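PDB 4C2L: endo-xylogalacturonan hydrolase A from Aspergillus tubingensis, which hydrolyses xylogalacturonan, the xylose-substituted galacturonan of the hairy regions of pectin, and requires that xylose substitution for activity. Local coordinates for residues P21-D26 with S54-N59; S28-P33 with L58-D63; G266-P271 with Q299-Y304; C345-T350 with C371-S376. One frame throughout, in Å; residues are numbered along the deposited sequence.

Contact 1: P21-D26 with S54-N59; sequences PTAGGD and STYYLN
Thr55 meets the 21-26 loop through a solvent bridge: a water accepts from Gly25 N and donates to Thr55 O, each 2.8 Å away. Next along the strand, Tyr56 supplies the direct polar bond, in which its OH donates to Pro21 O over 2.6 Å. The donor sits 21° from the carbonyl plane, and the carbonyl group meets the ring at its edge. Ala23 CB lies over one face of the same ring, 4.0 Å from its centroid and displaced toward the rim, a CH-pi contact. Pro21 CB completes the grip at Tyr56 CE2, 3.8 Å away, the two side chains crossing at about a right angle. Edge and face are both engaged, which would limit rotation of the phenol. Tyr57 follows, its CB directed toward the loop; its CG stands anti to the carbonyl carbon (chi1 -63°), which brings CD2 to 3.5 Å from Asp26 C, so this ring packs on main chain. Strand 55-58 pairs in parallel with strand 77-80, and the 21-26 loop leads from strand 18-19 to helix 32-42, an arrangement consistent with the capped N-terminal end of the right-handed parallel beta-helix of family GH28.

Contact 2: S28-P33 with L58-D63; sequences STDDVP and LNSVLD
Asp30 meets Asn59 and Ser60 with its whole side chain. Its CB lies 3.9 Å from Asn59 CB, and the two side chains run antiparallel alongside each other with carboxylate and amide planes 30° apart. CG is anti to the backbone N (chi1 -166°), which carries the carboxylate across to the 58-63 segment and places CG 3.6 Å from Asn59 CB. At the tip the two oxygens divide the work. Asp30 OD1 accepts from Asn59 N at 2.9 Å, with 168° at the hydrogen, and from Val32 N at 3.0 Å; these donors approach from opposite faces of the carboxylate plane, both well out of it. Asp30 OD2 accepts from Ser60 OG at 2.8 Å on its syn lone pair. Three donors thus fix the rotation of the group, and their N-H and O-H dipoles would be expected to favour its ionised form. The bond to Val32 N is a capping bond at the turn into the helix, so one carboxylate joins a helix start to the neighbouring loop.

Val32 adds an aliphatic surface that meets both oxygens and carbons. Its CB lies against Ser60 OG, CG2 reaches Leu58 CB at 3.9 Å, and CG1 comes to 3.5 Å from Val61 O. Asn59 ND2 finds its own acceptor in Ser27 O. Leu58 and Leu62 also touch Ile35, so the first turn of helix 32-42 lies against the chain running from strand 55-58 to strand 62-63, while Leu58 also packs on Leu78 and Phe80 of strand 77-80.

Contact 3: G266-P271 with Q299-Y304; sequences GIKTYP and QIQSCY. With SO4 (sulfate ion), chain E; SO4 (sulfate ion), chain H.
Lys268 NZ is gripped by two sulfate ions beside Tyr304: it donates to O2 of the chain H sulfate at 2.8 Å and makes weak bonds to O3 and O1 of the chain E sulfate. The lysine chain is bent at chi3, and its CE lies off-centre against the Tyr304 ring, 4.1 Å from the centroid, a CH-pi contact. Lys268 also runs beside Gln301 in the same direction, with Gln301 NE2 3.4 Å from Lys268 CD. Tyr304 in turn points a ring edge at the face of Tyr270; the planes stand at 89° with centroids 5.2 Å apart, a T-shaped stack in which CD2 makes the closest approach.

Beneath these side chains the backbones of strands 266-269 and 299-301 run parallel, with 5° between axes 4.7 Å apart. Gln301 N donates to Ile267 O at 2.8 Å, nearly straight at 176°, and Thr269 N returns a bond to Gln301 O. Past the end of strand 299-301, Tyr304 N still reaches Thr269 O at 3.2 Å, while one water joins Thr269 OG1, Tyr270 O and Ser302 O, and a second joins Thr269 OG1 to Gln301 O.

Sulfate is also hydrogen-bonded to Ser239 N and to His233 ND1. The sulfates probably come from the crystallisation liquor, yet Lys268 lies about 6 Å, side chain to side chain, from both Asp210 and His233, the active-site residues assigned by similarity. Sulfates held by a lysine this near the proposed catalytic residues suggest a site that favours anions, consistent with recognition of galacturonate carboxylates.

Contact 4: C345-T350 with C371-S376; sequences CGADGT and CANTPS
Cys345, the buried residue of this small contact, marks its close-packed side: its CB packs 3.3 Å from Ala372 O. A weak bond, Cys345 N to Ala372 O at 3.1 Å, continues the pairing one residue beyond the end of strand 339-344. The amide of Asn373 reaches in from the exposed side. Its ND2 donates to Cys345 O at 2.9 Å with an angle of 156° at the hydrogen, but from 41° above the carbonyl plane. CG lies anti to the carbonyl carbon (chi1 -57°), folding the amide back over the opposing loop, where Asn373 CB rests 3.5 Å from Gly346 O.

Toward solvent the contact thins. Ala347, which is exposed, touches the amide through its CA, 3.5 Å from Asn373 ND2, with Ala347 CB 4.2 Å from Asn373 ND2. Here the loop folds into a type I beta turn from Gly346 to Gly349, closed by a weak bond from Gly349 N to Gly346 O.

Disulfides secure both segments near the contact: Cys345 pairs with Cys351 across the turn, and Cys371 with Cys382. The turn carries the chain from strand 339-344 in one sheet to strand 350-358 in another, and the 371-376 segment of the next coil packs against it, as between neighbouring coils of the GH28 right-handed parallel beta-helix.

Overall arrangement
The contacts follow the chain along the elongated beta-helix. Contacts 1 and 2 lie near its N-terminal end, centres 8 Å apart; they share Leu58 and Asn59 and touch through Asp31, which bonds to Gly24 and Tyr57. Contacts 3 and 4, centres 11 Å apart, come later, on the opposite side of the chain's centre, and both reach the parallel sheet containing strands 266-269, 296-301, 339-344 and 368-372. Ser302 and Ile300 pack on 345-350. Contacts 1 and 4 have centres 55 Å apart. Contact 3 alone borders the proposed catalytic residues; contacts 1 and 2 join the N-terminal loop and helix 32-42 to strand 55-58 and beyond, contact 4 a turn to strand 368-372.

Contact 1: P21-D26 with S54-N59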
loop_
_atom_site.group_PDB
_atom_site.type_symbol
_atom_site.label_atom_id
_atom_site.label_comp_id
_atom_site.label_asym_id
_atom_site.label_seq_id
_atom_site.Cartn_x
_atom_site.Cartn_y
_atom_site.Cartn_z
ATOM N N PRO A 21 24.374 -6.067 -16.869
ATOM C CA PRO A 21 24.057 -7.497 -17.013
ATOM C C PRO A 21 23.817 -7.878 -18.456
ATOM O O PRO A 21 23.203 -7.119 -19.211
ATOM C CB PRO A 21 22.746 -7.674 -16.236
ATOM C CG PRO A 21 22.543 -6.404 -15.475
ATOM C CD PRO A 21 23.340 -5.322 -16.124
ATOM N N THR A 22 24.286 -9.064 -18.828
ATOM C CA THR A 22 24.060 -9.588 -20.168
ATOM C C THR A 22 22.590 -9.904 -20.384
ATOM O O THR A 22 22.008 -10.677 -19.641
ATOM C CB THR A 22 24.886 -10.870 -20.387
ATOM O OG1 THR A 22 26.255 -10.581 -20.099
ATOM C CG2 THR A 22 24.752 -11.351 -21.820
ATOM N N ALA A 23 21.991 -9.275 -21.388
ATOM C CA ALA A 23 20.613 -9.545 -21.747
ATOM C C ALA A 23 20.586 -10.729 -22.716
ATOM O O ALA A 23 21.239 -10.690 -23.763
ATOM C CB ALA A 23 19.985 -8.303 -22.378
ATOM N N GLY A 24 19.847 -11.780 -22.366
ATOM C CA GLY A 24 19.728 -12.973 -23.214
ATOM C C GLY A 24 18.908 -12.734 -24.468
ATOM O O GLY A 24 19.058 -13.461 -25.471
ATOM N N GLY A 25 18.039 -11.719 -24.419
ATOM C CA GLY A 25 17.226 -11.312 -25.568
ATOM C C GLY A 25 16.058 -12.228 -25.896
ATOM O O GLY A 25 15.444 -12.116 -26.960
ATOM N N ASP A 26 15.732 -13.144 -24.997
ATOM C CA ASP A 26 14.620 -14.051 -25.264
ATOM C C ASP A 26 13.869 -14.449 -24.010
ATOM O O ASP A 26 14.484 -14.807 -23.010
ATOM C CB ASP A 26 15.102 -15.310 -25.981
ATOM C CG ASP A 26 13.947 -16.162 -26.450
ATOM O OD1 ASP A 26 13.269 -15.771 -27.433
ATOM O OD2 ASP A 26 13.687 -17.189 -25.810
ATOM N N SER A 54 16.575 -1.437 -23.402
ATOM C CA SER A 54 16.798 -2.878 -23.172
ATOM C C SER A 54 15.540 -3.571 -22.635
ATOM O O SER A 54 14.642 -2.914 -22.094
ATOM C CB SER A 54 18.000 -3.119 -22.251
ATOM O OG SER A 54 17.756 -2.651 -20.930
ATOM N N THR A 55 15.462 -4.890 -22.814
ATOM C CA THR A 55 14.425 -5.705 -22.172
ATOM C C THR A 55 15.098 -6.926 -21.547
ATOM O O THR A 55 15.815 -7.676 -22.230
ATOM C CB THR A 55 13.314 -6.162 -23.149
ATOM O OG1 THR A 55 12.640 -5.014 -23.700
ATOM C CG2 THR A 55 12.271 -7.013 -22.422
ATOM N N TYR A 56 14.879 -7.100 -20.254
ATOM C CA TYR A 56 15.383 -8.268 -19.534
ATOM C C TYR A 56 14.196 -9.110 -19.104
ATOM O O TYR A 56 13.152 -8.569 -18.735
ATOM C CB TYR A 56 16.179 -7.836 -18.306
ATOM C CG TYR A 56 17.515 -7.207 -18.650
ATOM C CD1 TYR A 56 17.593 -5.895 -19.131
ATOM C CD2 TYR A 56 18.694 -7.927 -18.501
ATOM C CE1 TYR A 56 18.816 -5.322 -19.448
ATOM C CE2 TYR A 56 19.922 -7.375 -18.825
ATOM C CZ TYR A 56 19.977 -6.072 -19.293
ATOM O OH TYR A 56 21.198 -5.525 -19.597
ATOM N N TYR A 57 14.362 -10.433 -19.163
ATOM C CA TYR A 57 13.299 -11.376 -18.866
ATOM C C TYR A 57 13.655 -12.036 -17.564
ATOM O O TYR A 57 14.686 -12.685 -17.460
ATOM C CB TYR A 57 13.160 -12.420 -19.992
ATOM C CG TYR A 57 12.759 -11.737 -21.263
ATOM C CD1 TYR A 57 11.429 -11.361 -21.473
ATOM C CD2 TYR A 57 13.714 -11.407 -22.224
ATOM C CE1 TYR A 57 11.049 -10.708 -22.636
ATOM C CE2 TYR A 57 13.352 -10.736 -23.390
ATOM C CZ TYR A 57 12.021 -10.398 -23.586
ATOM O OH TYR A 57 11.646 -9.725 -24.727
ATOM N N LEU A 58 12.818 -11.825 -16.556
ATOM C CA LEU A 58 13.125 -12.320 -15.231
ATOM C C LEU A 58 12.164 -13.459 -14.961
ATOM O O LEU A 58 10.978 -13.238 -14.736
ATOM C CB LEU A 58 12.954 -11.194 -14.201
ATOM C CG LEU A 58 14.066 -10.122 -14.143
ATOM C CD1 LEU A 58 14.281 -9.399 -15.447
ATOM C CD2 LEU A 58 13.710 -9.110 -13.066
ATOM N N ASN A 59 12.663 -14.684 -14.997
ATOM C CA ASN A 59 11.768 -15.841 -14.933
ATOM C C ASN A 59 11.816 -16.561 -13.582
ATOM O O ASN A 59 11.320 -17.698 -13.435
ATOM C CB ASN A 59 12.099 -16.809 -16.067
ATOM C CG ASN A 59 11.883 -16.197 -17.433
ATOM O OD1 ASN A 59 11.221 -15.165 -17.564
ATOM N ND2 ASN A 59 12.458 -16.826 -18.466
HETATM O O HOH W 1 17.053 -10.139 -22.320
#

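Contact 2: S28-P33 with L58-D63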
loop_
_atom_site.group_PDB
_atom_site.type_symbol
_atom_site.label_atom_id
_atom_site.label_comp_id
_atom_site.label_asym_id
_atom_site.label_seq_id
_atom_site.Cartn_x
_atom_site.Cartn_y
_atom_site.Cartn_z
ATOM N N SER A 28 12.313 -17.004 -23.204
ATOM C CA SER A 28 12.551 -18.369 -22.720
ATOM C C SER A 28 13.867 -18.515 -21.968
ATOM O O SER A 28 14.148 -19.582 -21.418
ATOM C CB SER A 28 12.501 -19.375 -23.872
ATOM O OG SER A 28 11.163 -19.496 -24.297
ATOM N N THR A 29 14.680 -17.465 -21.964
ATOM C CA THR A 29 15.943 -17.489 -21.231
ATOM C C THR A 29 15.869 -16.568 -20.028
ATOM O O THR A 29 15.647 -15.368 -20.178
ATOM C CB THR A 29 17.129 -17.106 -22.130
ATOM O OG1 THR A 29 17.220 -18.063 -23.188
ATOM C CG2 THR A 29 18.433 -17.116 -21.341
ATOM N N ASP A 30 16.065 -17.146 -18.846
ATOM C CA ASP A 30 16.008 -16.374 -17.605
ATOM C C ASP A 30 17.267 -15.499 -17.503
ATOM O O ASP A 30 18.390 -16.015 -17.571
ATOM C CB ASP A 30 15.935 -17.354 -16.431
ATOM C CG ASP A 30 15.537 -16.679 -15.136
ATOM O OD1 ASP A 30 15.417 -15.432 -15.108
ATOM O OD2 ASP A 30 15.324 -17.422 -14.161
ATOM N N ASP A 31 17.082 -14.176 -17.370
ATOM C CA ASP A 31 18.199 -13.250 -17.185
ATOM C C ASP A 31 18.602 -13.045 -15.729
ATOM O O ASP A 31 19.591 -12.365 -15.444
ATOM C CB ASP A 31 17.873 -11.873 -17.803
ATOM C CG ASP A 31 17.818 -11.911 -19.323
ATOM O OD1 ASP A 31 18.604 -12.666 -19.949
ATOM O OD2 ASP A 31 16.991 -11.170 -19.904
ATOM N N VAL A 32 17.831 -13.600 -14.796
ATOM C CA VAL A 32 18.128 -13.398 -13.374
ATOM C C VAL A 32 19.586 -13.758 -13.000
ATOM O O VAL A 32 20.241 -12.984 -12.324
ATOM C CB VAL A 32 17.085 -14.087 -12.466
ATOM C CG1 VAL A 32 17.559 -14.172 -11.020
ATOM C CG2 VAL A 32 15.753 -13.332 -12.527
ATOM N N PRO A 33 20.113 -14.905 -13.481
ATOM C CA PRO A 33 21.506 -15.180 -13.062
ATOM C C PRO A 33 22.508 -14.127 -13.526
ATOM O O PRO A 33 23.400 -13.754 -12.760
ATOM C CB PRO A 33 21.797 -16.543 -13.707
ATOM C CG PRO A 33 20.454 -17.203 -13.703
ATOM C CD PRO A 33 19.478 -16.097 -14.072
ATOM N N LEU A 58 12.818 -11.825 -16.556
ATOM C CA LEU A 58 13.125 -12.320 -15.231
ATOM C C LEU A 58 12.164 -13.459 -14.961
ATOM O O LEU A 58 10.978 -13.238 -14.736
ATOM C CB LEU A 58 12.954 -11.194 -14.201
ATOM C CG LEU A 58 14.066 -10.122 -14.143
ATOM C CD1 LEU A 58 14.281 -9.399 -15.447
ATOM C CD2 LEU A 58 13.710 -9.110 -13.066
ATOM N N ASN A 59 12.663 -14.684 -14.997
ATOM C CA ASN A 59 11.768 -15.841 -14.933
ATOM C C ASN A 59 11.816 -16.561 -13.582
ATOM O O ASN A 59 11.320 -17.698 -13.435
ATOM C CB ASN A 59 12.099 -16.809 -16.067
ATOM C CG ASN A 59 11.883 -16.197 -17.433
ATOM O OD1 ASN A 59 11.221 -15.165 -17.564
ATOM N ND2 ASN A 59 12.458 -16.826 -18.466
ATOM N N SER A 60 12.385 -15.872 -12.597
ATOM C CA SER A 60 12.515 -16.396 -11.243
ATOM C C SER A 60 12.668 -15.236 -10.280
ATOM O O SER A 60 12.773 -14.076 -10.716
ATOM C CB SER A 60 13.737 -17.312 -11.169
ATOM O OG SER A 60 14.911 -16.613 -11.541
ATOM N N VAL A 61 12.687 -15.529 -8.978
ATOM C CA VAL A 61 12.872 -14.476 -7.968
ATOM C C VAL A 61 14.199 -13.755 -8.194
ATOM O O VAL A 61 15.225 -14.416 -8.376
ATOM C CB VAL A 61 12.888 -15.077 -6.555
ATOM C CG1 VAL A 61 13.261 -14.011 -5.522
ATOM C CG2 VAL A 61 11.534 -15.713 -6.243
ATOM N N LEU A 62 14.174 -12.425 -8.191
ATOM C CA LEU A 62 15.399 -11.621 -8.275
ATOM C C LEU A 62 15.776 -11.176 -6.875
ATOM O O LEU A 62 15.070 -10.380 -6.255
ATOM C CB LEU A 62 15.181 -10.379 -9.151
ATOM C CG LEU A 62 16.349 -9.394 -9.235
ATOM C CD1 LEU A 62 17.611 -10.079 -9.733
ATOM C CD2 LEU A 62 15.979 -8.231 -10.152
ATOM N N ASP A 63 16.879 -11.711 -6.376
ATOM C CA ASP A 63 17.305 -11.433 -5.021
ATOM C C ASP A 63 18.405 -10.378 -5.070
ATOM O O ASP A 63 19.422 -10.574 -5.738
ATOM C CB ASP A 63 17.807 -12.731 -4.377
ATOM C CG ASP A 63 17.999 -12.596 -2.891
ATOM O OD1 ASP A 63 18.831 -11.754 -2.495
ATOM O OD2 ASP A 63 17.325 -13.326 -2.120
#

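Contact 3: G266-P271 with Q299-Y304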
loop_
_atom_site.group_PDB
_atom_site.type_symbol
_atom_site.label_atom_id
_atom_site.label_comp_id
_atom_site.label_asym_id
_atom_site.label_seq_id
_atom_site.Cartn_x
_atom_site.Cartn_y
_atom_site.Cartn_z
ATOM N N GLY A 266 -9.007 5.795 5.961
ATOM C CA GLY A 266 -9.718 5.152 7.051
ATOM C C GLY A 266 -8.854 4.320 7.966
ATOM O O GLY A 266 -7.631 4.224 7.783
ATOM N N ILE A 267 -9.527 3.753 8.965
ATOM C CA ILE A 267 -8.922 2.880 9.967
ATOM C C ILE A 267 -9.775 1.619 10.057
ATOM O O ILE A 267 -11.005 1.716 10.111
ATOM C CB ILE A 267 -8.868 3.577 11.352
ATOM C CG1 ILE A 267 -8.005 4.849 11.256
ATOM C CG2 ILE A 267 -8.281 2.618 12.401
ATOM C CD1 ILE A 267 -8.072 5.753 12.473
ATOM N N LYS A 268 -9.137 0.441 10.075
ATOM C CA LYS A 268 -9.872 -0.820 10.148
ATOM C C LYS A 268 -9.278 -1.688 11.232
ATOM O O LYS A 268 -8.099 -2.022 11.181
ATOM C CB LYS A 268 -9.757 -1.643 8.859
ATOM C CG LYS A 268 -9.926 -0.924 7.551
ATOM C CD LYS A 268 -10.114 -1.941 6.423
ATOM C CE LYS A 268 -8.909 -2.844 6.229
ATOM N NZ LYS A 268 -8.841 -3.391 4.833
ATOM N N THR A 269 -10.087 -2.077 12.211
ATOM C CA THR A 269 -9.583 -2.956 13.262
ATOM C C THR A 269 -10.558 -4.109 13.468
ATOM O O THR A 269 -11.757 -3.957 13.294
ATOM C CB THR A 269 -9.362 -2.201 14.594
ATOM O OG1 THR A 269 -10.592 -1.596 15.018
ATOM C CG2 THR A 269 -8.301 -1.094 14.419
ATOM N N TYR A 270 -10.022 -5.261 13.855
ATOM C CA TYR A 270 -10.844 -6.404 14.207
ATOM C C TYR A 270 -11.516 -6.159 15.556
ATOM O O TYR A 270 -10.978 -5.452 16.398
ATOM C CB TYR A 270 -9.977 -7.655 14.300
ATOM C CG TYR A 270 -9.691 -8.280 12.952
ATOM C CD1 TYR A 270 -8.623 -7.837 12.164
ATOM C CD2 TYR A 270 -10.480 -9.330 12.474
ATOM C CE1 TYR A 270 -8.360 -8.415 10.920
ATOM C CE2 TYR A 270 -10.222 -9.912 11.239
ATOM C CZ TYR A 270 -9.163 -9.455 10.474
ATOM O OH TYR A 270 -8.918 -10.049 9.248
ATOM N N PRO A 271 -12.699 -6.743 15.758
ATOM C CA PRO A 271 -13.305 -6.657 17.093
ATOM C C PRO A 271 -12.608 -7.610 18.065
ATOM O O PRO A 271 -11.589 -8.216 17.714
ATOM C CB PRO A 271 -14.741 -7.102 16.835
ATOM C CG PRO A 271 -14.605 -8.075 15.707
ATOM C CD PRO A 271 -13.580 -7.426 14.795
ATOM N N GLN A 299 -13.534 6.619 6.851
ATOM C CA GLN A 299 -14.265 5.511 7.417
ATOM C C GLN A 299 -13.493 4.918 8.574
ATOM O O GLN A 299 -12.274 4.782 8.501
ATOM C CB GLN A 299 -14.539 4.447 6.346
ATOM C CG GLN A 299 -15.349 3.268 6.847
ATOM C CD GLN A 299 -15.708 2.280 5.760
ATOM O OE1 GLN A 299 -15.169 2.329 4.647
ATOM N NE2 GLN A 299 -16.609 1.351 6.081
ATOM N N ILE A 300 -14.208 4.606 9.652
ATOM C CA ILE A 300 -13.639 3.806 10.712
ATOM C C ILE A 300 -14.445 2.527 10.799
ATOM O O ILE A 300 -15.685 2.558 10.958
ATOM C CB ILE A 300 -13.652 4.531 12.071
ATOM C CG1 ILE A 300 -12.764 5.791 12.014
ATOM C CG2 ILE A 300 -13.162 3.581 13.163
ATOM C CD1 ILE A 300 -12.879 6.660 13.255
ATOM N N GLN A 301 -13.733 1.408 10.702
ATOM C CA GLN A 301 -14.319 0.093 10.856
ATOM C C GLN A 301 -13.774 -0.525 12.119
ATOM O O GLN A 301 -12.557 -0.593 12.301
ATOM C CB GLN A 301 -13.977 -0.796 9.651
ATOM C CG GLN A 301 -14.687 -0.382 8.370
ATOM C CD GLN A 301 -14.085 -1.063 7.155
ATOM O OE1 GLN A 301 -14.439 -2.199 6.831
ATOM N NE2 GLN A 301 -13.163 -0.387 6.494
ATOM N N SER A 302 -14.676 -0.960 13.002
ATOM C CA SER A 302 -14.282 -1.590 14.257
ATOM C C SER A 302 -14.787 -3.031 14.336
ATOM O O SER A 302 -14.532 -3.737 15.318
ATOM C CB SER A 302 -14.835 -0.797 15.440
ATOM O OG SER A 302 -16.246 -0.721 15.365
ATOM N N CYS A 303 -15.499 -3.454 13.301
ATOM C CA CYS A 303 -16.052 -4.810 13.230
ATOM C C CYS A 303 -15.467 -5.519 11.999
ATOM O O CYS A 303 -16.137 -6.321 11.337
ATOM C CB CYS A 303 -17.584 -4.738 13.167
ATOM S SG CYS A 303 -18.441 -6.315 13.437
ATOM N N TYR A 304 -14.209 -5.214 11.692
ATOM C CA TYR A 304 -13.578 -5.776 10.505
ATOM C C TYR A 304 -13.492 -7.296 10.585
ATOM O O TYR A 304 -13.072 -7.848 11.605
ATOM C CB TYR A 304 -12.189 -5.190 10.288
ATOM C CG TYR A 304 -11.598 -5.595 8.964
ATOM C CD1 TYR A 304 -12.023 -4.993 7.779
ATOM C CD2 TYR A 304 -10.621 -6.588 8.894
ATOM C CE1 TYR A 304 -11.487 -5.367 6.560
ATOM C CE2 TYR A 304 -10.071 -6.971 7.678
ATOM C CZ TYR A 304 -10.509 -6.352 6.520
ATOM O OH TYR A 304 -9.961 -6.725 5.314
HETATM S S SO4 E . -6.364 -6.433 5.171
HETATM O O1 SO4 E . -7.184 -6.163 3.971
HETATM O O2 SO4 E . -7.139 -7.319 6.076
HETATM O O3 SO4 E . -6.070 -5.125 5.774
HETATM O O4 SO4 E . -5.137 -7.151 4.785
HETATM S S SO4 H . -11.303 -3.626 2.214
HETATM O O1 SO4 H . -12.442 -4.324 1.578
HETATM O O2 SO4 H . -11.312 -3.899 3.665
HETATM O O3 SO4 H . -11.475 -2.175 1.989
HETATM O O4 SO4 H . -10.010 -4.056 1.623
HETATM O O HOH W 2 -12.191 -3.015 16.654
HETATM O O HOH W 3 -11.371 0.970 14.485
#

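Contact 4: C345-T350 with C371-S376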
loop_
_atom_site.group_PDB
_atom_site.type_symbol
_atom_site.label_atom_id
_atom_site.label_comp_id
_atom_site.label_asym_id
_atom_site.label_seq_id
_atom_site.Cartn_x
_atom_site.Cartn_y
_atom_site.Cartn_z
ATOM N N CYS A 345 -16.672 3.728 15.494
ATOM C CA CYS A 345 -15.713 3.380 16.550
ATOM C C CYS A 345 -16.259 2.255 17.439
ATOM O O CYS A 345 -17.472 2.107 17.574
ATOM C CB CYS A 345 -15.336 4.604 17.387
ATOM S SG CYS A 345 -13.970 5.524 16.630
ATOM N N GLY A 346 -15.352 1.478 18.028
ATOM C CA GLY A 346 -15.728 0.331 18.849
ATOM C C GLY A 346 -16.356 0.764 20.165
ATOM O O GLY A 346 -16.046 1.827 20.689
ATOM N N ALA A 347 -17.250 -0.065 20.684
ATOM C CA ALA A 347 -17.994 0.275 21.898
ATOM C C ALA A 347 -17.108 0.383 23.127
ATOM O O ALA A 347 -17.396 1.174 24.027
ATOM C CB ALA A 347 -19.100 -0.743 22.139
ATOM N N ASP A 348 -16.041 -0.410 23.172
ATOM C CA ASP A 348 -15.140 -0.425 24.322
ATOM C C ASP A 348 -13.797 0.230 24.050
ATOM O O ASP A 348 -12.851 0.057 24.819
ATOM C CB ASP A 348 -14.887 -1.862 24.777
ATOM C CG ASP A 348 -16.114 -2.509 25.375
ATOM O OD1 ASP A 348 -17.173 -1.845 25.440
ATOM O OD2 ASP A 348 -16.009 -3.688 25.767
ATOM N N GLY A 349 -13.705 0.982 22.961
ATOM C CA GLY A 349 -12.424 1.552 22.598
ATOM C C GLY A 349 -12.317 3.034 22.881
ATOM O O GLY A 349 -13.229 3.652 23.459
ATOM N N THR A 350 -11.197 3.598 22.468
ATOM C CA THR A 350 -10.986 5.032 22.506
ATOM C C THR A 350 -11.031 5.518 21.071
ATOM O O THR A 350 -10.387 4.936 20.196
ATOM C CB THR A 350 -9.621 5.348 23.139
ATOM O OG1 THR A 350 -9.528 4.675 24.407
ATOM C CG2 THR A 350 -9.452 6.831 23.364
ATOM N N CYS A 371 -22.025 8.132 12.825
ATOM C CA CYS A 371 -21.098 7.964 13.954
ATOM C C CYS A 371 -21.597 6.959 14.973
ATOM O O CYS A 371 -22.803 6.862 15.229
ATOM C CB CYS A 371 -20.894 9.283 14.694
ATOM S SG CYS A 371 -20.253 10.666 13.734
ATOM N N ALA A 372 -20.657 6.218 15.552
ATOM C CA ALA A 372 -20.904 5.456 16.764
ATOM C C ALA A 372 -19.675 5.611 17.645
ATOM O O ALA A 372 -18.542 5.492 17.158
ATOM C CB ALA A 372 -21.151 3.989 16.445
ATOM N N ASN A 373 -19.892 5.932 18.925
ATOM C CA ASN A 373 -18.806 5.992 19.913
ATOM C C ASN A 373 -17.741 7.047 19.614
ATOM O O ASN A 373 -16.573 6.878 19.961
ATOM C CB ASN A 373 -18.169 4.607 20.107
ATOM C CG ASN A 373 -19.178 3.567 20.511
ATOM O OD1 ASN A 373 -19.761 3.654 21.601
ATOM N ND2 ASN A 373 -19.410 2.580 19.641
ATOM N N THR A 374 -18.170 8.135 18.978
ATOM C CA THR A 374 -17.297 9.243 18.643
ATOM C C THR A 374 -17.324 10.268 19.767
ATOM O O THR A 374 -18.323 10.373 20.491
ATOM C CB THR A 374 -17.711 9.915 17.312
ATOM O OG1 THR A 374 -19.111 10.212 17.343
ATOM C CG2 THR A 374 -17.424 8.982 16.119
ATOM N N PRO A 375 -16.229 11.012 19.934
ATOM C CA PRO A 375 -16.070 11.923 21.073
ATOM C C PRO A 375 -16.845 13.237 20.922
ATOM O O PRO A 375 -17.224 13.628 19.818
ATOM C CB PRO A 375 -14.573 12.220 21.069
ATOM C CG PRO A 375 -14.168 12.074 19.639
ATOM C CD PRO A 375 -15.015 10.968 19.096
ATOM N N SER A 376 -17.045 13.924 22.040
ATOM C CA SER A 376 -17.785 15.190 22.031
ATOM C C SER A 376 -17.083 16.289 21.243
ATOM O O SER A 376 -17.726 17.237 20.804
ATOM C CB SER A 376 -18.064 15.651 23.472
ATOM O OG SER A 376 -16.869 15.611 24.241
#